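Local coordinates for protein tRNA (guanine(26)-N(2))-dimethyltransferase (Pyrococcus horikoshii, PDB 2DUL) that probably dimethylates the exocyclic N2 of guanine 26 in a number of tRNAs, with S-adenosyl-L-methionine as methyl donor, at residues S56-L67 against L86-F95. Sequence-based numbering, arbitrary orientation.
Sequences SATGIRGIRFAL and LMKRNVMLNF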
loop_
_atom_site.group_PDB
_atom_site.type_symbol
_atom_site.label_atom_id
_atom_site.label_comp_id
_atom_site.label_asym_id
_atom_site.label_seq_id
_atom_site.Cartn_x
_atom_site.Cartn_y
_atom_site.Cartn_z
ATOM N N SER A 56 -3.598 -1.869 -16.144
ATOM C CA SER A 56 -2.260 -2.006 -16.714
ATOM C C SER A 56 -1.604 -0.902 -17.534
ATOM O O SER A 56 -0.378 -0.808 -17.545
ATOM C CB SER A 56 -2.203 -3.291 -17.544
ATOM O OG SER A 56 -2.710 -4.387 -16.808
ATOM N N ALA A 57 -2.390 -0.101 -18.246
ATOM C CA ALA A 57 -1.820 0.963 -19.082
ATOM C C ALA A 57 -0.868 0.360 -20.121
ATOM O O ALA A 57 -1.315 -0.242 -21.103
ATOM C CB ALA A 57 -1.084 1.980 -18.212
ATOM N N THR A 58 0.439 0.504 -19.911
ATOM C CA THR A 58 1.417 -0.042 -20.857
ATOM C C THR A 58 1.605 -1.545 -20.658
ATOM O O THR A 58 2.116 -2.235 -21.544
ATOM C CB THR A 58 2.804 0.614 -20.699
ATOM O OG1 THR A 58 3.354 0.261 -19.424
ATOM C CG2 THR A 58 2.696 2.133 -20.802
ATOM N N GLY A 59 1.197 -2.037 -19.490
ATOM C CA GLY A 59 1.331 -3.451 -19.173
ATOM C C GLY A 59 2.592 -3.766 -18.384
ATOM O O GLY A 59 2.856 -4.923 -18.053
ATOM N N ILE A 60 3.367 -2.735 -18.061
ATOM C CA ILE A 60 4.619 -2.918 -17.331
ATOM C C ILE A 60 4.522 -3.739 -16.046
ATOM O O ILE A 60 5.375 -4.590 -15.791
ATOM C CB ILE A 60 5.285 -1.550 -16.999
ATOM C CG1 ILE A 60 6.605 -1.776 -16.256
ATOM C CG2 ILE A 60 4.352 -0.695 -16.153
ATOM C CD1 ILE A 60 7.644 -2.542 -17.058
ATOM N N ARG A 61 3.494 -3.497 -15.241
ATOM C CA ARG A 61 3.357 -4.227 -13.980
ATOM C C ARG A 61 3.192 -5.726 -14.211
ATOM O O ARG A 61 3.952 -6.523 -13.665
ATOM C CB ARG A 61 2.174 -3.684 -13.169
ATOM C CG ARG A 61 2.110 -4.184 -11.732
ATOM C CD ARG A 61 0.954 -3.536 -10.975
ATOM N NE ARG A 61 1.090 -2.083 -10.904
ATOM C CZ ARG A 61 1.694 -1.426 -9.918
ATOM N NH1 ARG A 61 1.766 -0.105 -9.961
ATOM N NH2 ARG A 61 2.206 -2.079 -8.879
ATOM N N GLY A 62 2.203 -6.101 -15.018
ATOM C CA GLY A 62 1.967 -7.506 -15.304
ATOM C C GLY A 62 3.146 -8.177 -15.996
ATOM O O GLY A 62 3.462 -9.335 -15.719
ATOM N N ILE A 63 3.798 -7.461 -16.904
ATOM C CA ILE A 63 4.949 -8.021 -17.604
ATOM C C ILE A 63 6.064 -8.325 -16.605
ATOM O O ILE A 63 6.702 -9.377 -16.679
ATOM C CB ILE A 63 5.457 -7.057 -18.701
ATOM C CG1 ILE A 63 4.453 -7.033 -19.857
ATOM C CG2 ILE A 63 6.831 -7.501 -19.204
ATOM C CD1 ILE A 63 4.652 -5.888 -20.829
ATOM N N ARG A 64 6.297 -7.421 -15.658
ATOM C CA ARG A 64 7.336 -7.668 -14.663
ATOM C C ARG A 64 6.924 -8.814 -13.737
ATOM O O ARG A 64 7.765 -9.596 -13.298
ATOM C CB ARG A 64 7.637 -6.398 -13.865
ATOM C CG ARG A 64 8.307 -5.319 -14.709
ATOM C CD ARG A 64 8.916 -4.243 -13.834
ATOM N NE ARG A 64 9.930 -4.789 -12.938
ATOM C CZ ARG A 64 10.429 -4.138 -11.892
ATOM N NH1 ARG A 64 10.008 -2.910 -11.610
ATOM N NH2 ARG A 64 11.336 -4.719 -11.117
ATOM N N PHE A 65 5.632 -8.923 -13.441
ATOM C CA PHE A 65 5.157 -10.024 -12.598
ATOM C C PHE A 65 5.531 -11.338 -13.286
ATOM O O PHE A 65 6.064 -12.256 -12.663
ATOM C CB PHE A 65 3.634 -9.978 -12.446
ATOM C CG PHE A 65 3.134 -8.907 -11.513
ATOM C CD1 PHE A 65 1.767 -8.642 -11.423
ATOM C CD2 PHE A 65 4.012 -8.172 -10.719
ATOM C CE1 PHE A 65 1.282 -7.662 -10.559
ATOM C CE2 PHE A 65 3.536 -7.191 -9.852
ATOM C CZ PHE A 65 2.169 -6.936 -9.772
ATOM N N ALA A 66 5.243 -11.411 -14.581
ATOM C CA ALA A 66 5.526 -12.605 -15.370
ATOM C C ALA A 66 7.024 -12.895 -15.501
ATOM O O ALA A 66 7.452 -14.047 -15.385
ATOM C CB ALA A 66 4.894 -12.471 -16.759
ATOM N N LEU A 67 7.819 -11.853 -15.726
ATOM C CA LEU A 67 9.263 -12.031 -15.888
ATOM C C LEU A 67 10.077 -12.161 -14.605
ATOM O O LEU A 67 11.145 -12.776 -14.612
ATOM C CB LEU A 67 9.860 -10.866 -16.692
ATOM C CG LEU A 67 9.475 -10.670 -18.157
ATOM C CD1 LEU A 67 9.973 -9.303 -18.633
ATOM C CD2 LEU A 67 10.063 -11.790 -19.006
ATOM N N LEU A 86 -1.185 -1.486 -27.043
ATOM C CA LEU A 86 0.193 -1.366 -26.587
ATOM C C LEU A 86 0.580 -2.523 -25.670
ATOM O O LEU A 86 1.728 -2.976 -25.673
ATOM C CB LEU A 86 0.394 -0.034 -25.864
ATOM C CG LEU A 86 1.828 0.266 -25.418
ATOM C CD1 LEU A 86 2.779 0.116 -26.597
ATOM C CD2 LEU A 86 1.898 1.675 -24.841
ATOM N N MET A 87 -0.378 -2.998 -24.880
ATOM C CA MET A 87 -0.122 -4.114 -23.981
ATOM C C MET A 87 0.245 -5.360 -24.790
ATOM O O MET A 87 1.199 -6.058 -24.462
ATOM C CB MET A 87 -1.354 -4.367 -23.101
ATOM C CG MET A 87 -1.522 -3.334 -21.986
ATOM S SD MET A 87 -3.174 -3.271 -21.228
ATOM C CE MET A 87 -3.242 -4.815 -20.457
ATOM N N LYS A 88 -0.504 -5.628 -25.854
ATOM C CA LYS A 88 -0.222 -6.788 -26.700
ATOM C C LYS A 88 1.186 -6.693 -27.304
ATOM O O LYS A 88 1.928 -7.674 -27.346
ATOM C CB LYS A 88 -1.260 -6.898 -27.824
ATOM C CG LYS A 88 -2.665 -7.276 -27.362
ATOM C CD LYS A 88 -3.613 -7.487 -28.549
ATOM C CE LYS A 88 -3.815 -6.204 -29.351
ATOM N NZ LYS A 88 -4.702 -6.408 -30.540
ATOM N N ARG A 89 1.554 -5.501 -27.763
ATOM C CA ARG A 89 2.872 -5.299 -28.353
ATOM C C ARG A 89 3.985 -5.517 -27.331
ATOM O O ARG A 89 4.965 -6.219 -27.600
ATOM C CB ARG A 89 2.987 -3.883 -28.923
ATOM C CG ARG A 89 1.925 -3.545 -29.951
ATOM C CD ARG A 89 2.232 -2.220 -30.634
ATOM N NE ARG A 89 3.553 -2.237 -31.257
ATOM C CZ ARG A 89 4.015 -1.280 -32.055
ATOM N NH1 ARG A 89 5.232 -1.382 -32.577
ATOM N NH2 ARG A 89 3.260 -0.225 -32.337
ATOM N N ASN A 90 3.836 -4.922 -26.153
ATOM C CA ASN A 90 4.859 -5.063 -25.132
ATOM C C ASN A 90 5.005 -6.483 -24.622
ATOM O O ASN A 90 6.111 -6.916 -24.308
ATOM C CB ASN A 90 4.601 -4.093 -23.975
ATOM C CG ASN A 90 4.859 -2.652 -24.368
ATOM O OD1 ASN A 90 5.705 -2.381 -25.222
ATOM N ND2 ASN A 90 4.146 -1.720 -23.742
ATOM N N VAL A 91 3.901 -7.214 -24.544
ATOM C CA VAL A 91 3.979 -8.592 -24.081
ATOM C C VAL A 91 4.791 -9.411 -25.084
ATOM O O VAL A 91 5.662 -10.191 -24.702
ATOM C CB VAL A 91 2.572 -9.211 -23.910
ATOM C CG1 VAL A 91 2.673 -10.729 -23.764
ATOM C CG2 VAL A 91 1.906 -8.623 -22.676
ATOM N N MET A 92 4.526 -9.213 -26.370
ATOM C CA MET A 92 5.246 -9.950 -27.398
ATOM C C MET A 92 6.691 -9.489 -27.545
ATOM O O MET A 92 7.499 -10.140 -28.208
ATOM C CB MET A 92 4.509 -9.850 -28.734
ATOM C CG MET A 92 3.179 -10.584 -28.712
ATOM S SD MET A 92 3.302 -12.129 -27.751
ATOM C CE MET A 92 4.251 -13.175 -28.887
ATOM N N LEU A 93 7.014 -8.367 -26.915
ATOM C CA LEU A 93 8.370 -7.844 -26.961
ATOM C C LEU A 93 9.200 -8.552 -25.897
ATOM O O LEU A 93 10.428 -8.539 -25.945
ATOM C CB LEU A 93 8.361 -6.335 -26.694
ATOM C CG LEU A 93 9.694 -5.589 -26.803
ATOM C CD1 LEU A 93 10.278 -5.795 -28.195
ATOM C CD2 LEU A 93 9.478 -4.108 -26.520
ATOM N N ASN A 94 8.519 -9.189 -24.950
ATOM C CA ASN A 94 9.191 -9.878 -23.855
ATOM C C ASN A 94 8.965 -11.386 -23.818
ATOM O O ASN A 94 9.613 -12.096 -23.049
ATOM C CB ASN A 94 8.739 -9.266 -22.528
ATOM C CG ASN A 94 9.172 -7.824 -22.381
ATOM O OD1 ASN A 94 10.302 -7.546 -21.991
ATOM N ND2 ASN A 94 8.280 -6.898 -22.714
ATOM N N PHE A 95 8.049 -11.873 -24.646
ATOM C CA PHE A 95 7.742 -13.297 -24.692
ATOM C C PHE A 95 7.599 -13.773 -26.133
ATOM O O PHE A 95 7.238 -12.999 -27.019
ATOM C CB PHE A 95 6.437 -13.571 -23.938
ATOM C CG PHE A 95 6.514 -13.278 -22.468
ATOM C CD1 PHE A 95 6.984 -14.237 -21.578
ATOM C CD2 PHE A 95 6.135 -12.035 -21.973
ATOM C CE1 PHE A 95 7.077 -13.961 -20.214
ATOM C CE2 PHE A 95 6.225 -11.750 -20.612
ATOM C CZ PHE A 95 6.696 -12.717 -19.730
#
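Asn90 ND2 donates to Thr58 O at 3.0 Å, with an N-H...O angle of 171° and the acceptor practically in the Asn90 amide plane. Because Asn90 OD1 accepts from the backbone N of Leu14, both ends of this buried amide are engaged, which fixes its flip. Thr58 OG1 in turn accepts from Ile60 N, an ST turn at the start of helix 60-67. Beside it Met87 packs against the type II' turn 56-59: its CG lies 3.2 Å from Ala57 O, and the bend at chi3 (66°) brings CE to 3.4 Å from Ser56 CB, a tight carbon pair. A beta carbon at Gly59 would be pressed against the preceding carbonyl and come tight against Met87 CG.

Further along, Ile63 projects among Asn90, Val91 and Asn94, its CD1 3.6 Å from Asn90 CB and its CG2 against the Asn94 amide, crossing both asparagine side chains at about a right angle. Asn94 ND2 also bonds back to Asn90 O at 2.7 Å and to Lys12 O of strand 11-15. An alanine in place of Asn94 would probably leave Asn90 O and Lys12 O without this donor and open a gap beside Ile63 CG2 and Leu67 CD1. Phe95 closes the far end, where CZ reaches Ala66 CB (3.5 Å) and Leu67 CD2 (3.6 Å).

The axes of the two helical segments approach to 10.3 Å at 24°, nearly parallel. Such side-by-side helices, following adjacent parallel strands 50-53 and 73-78, are typical of the Rossmann-like class I methyltransferase fold; here Ala57 N bonds to Asp78, which with Arg61 belongs to the predicted S-adenosyl-L-methionine site.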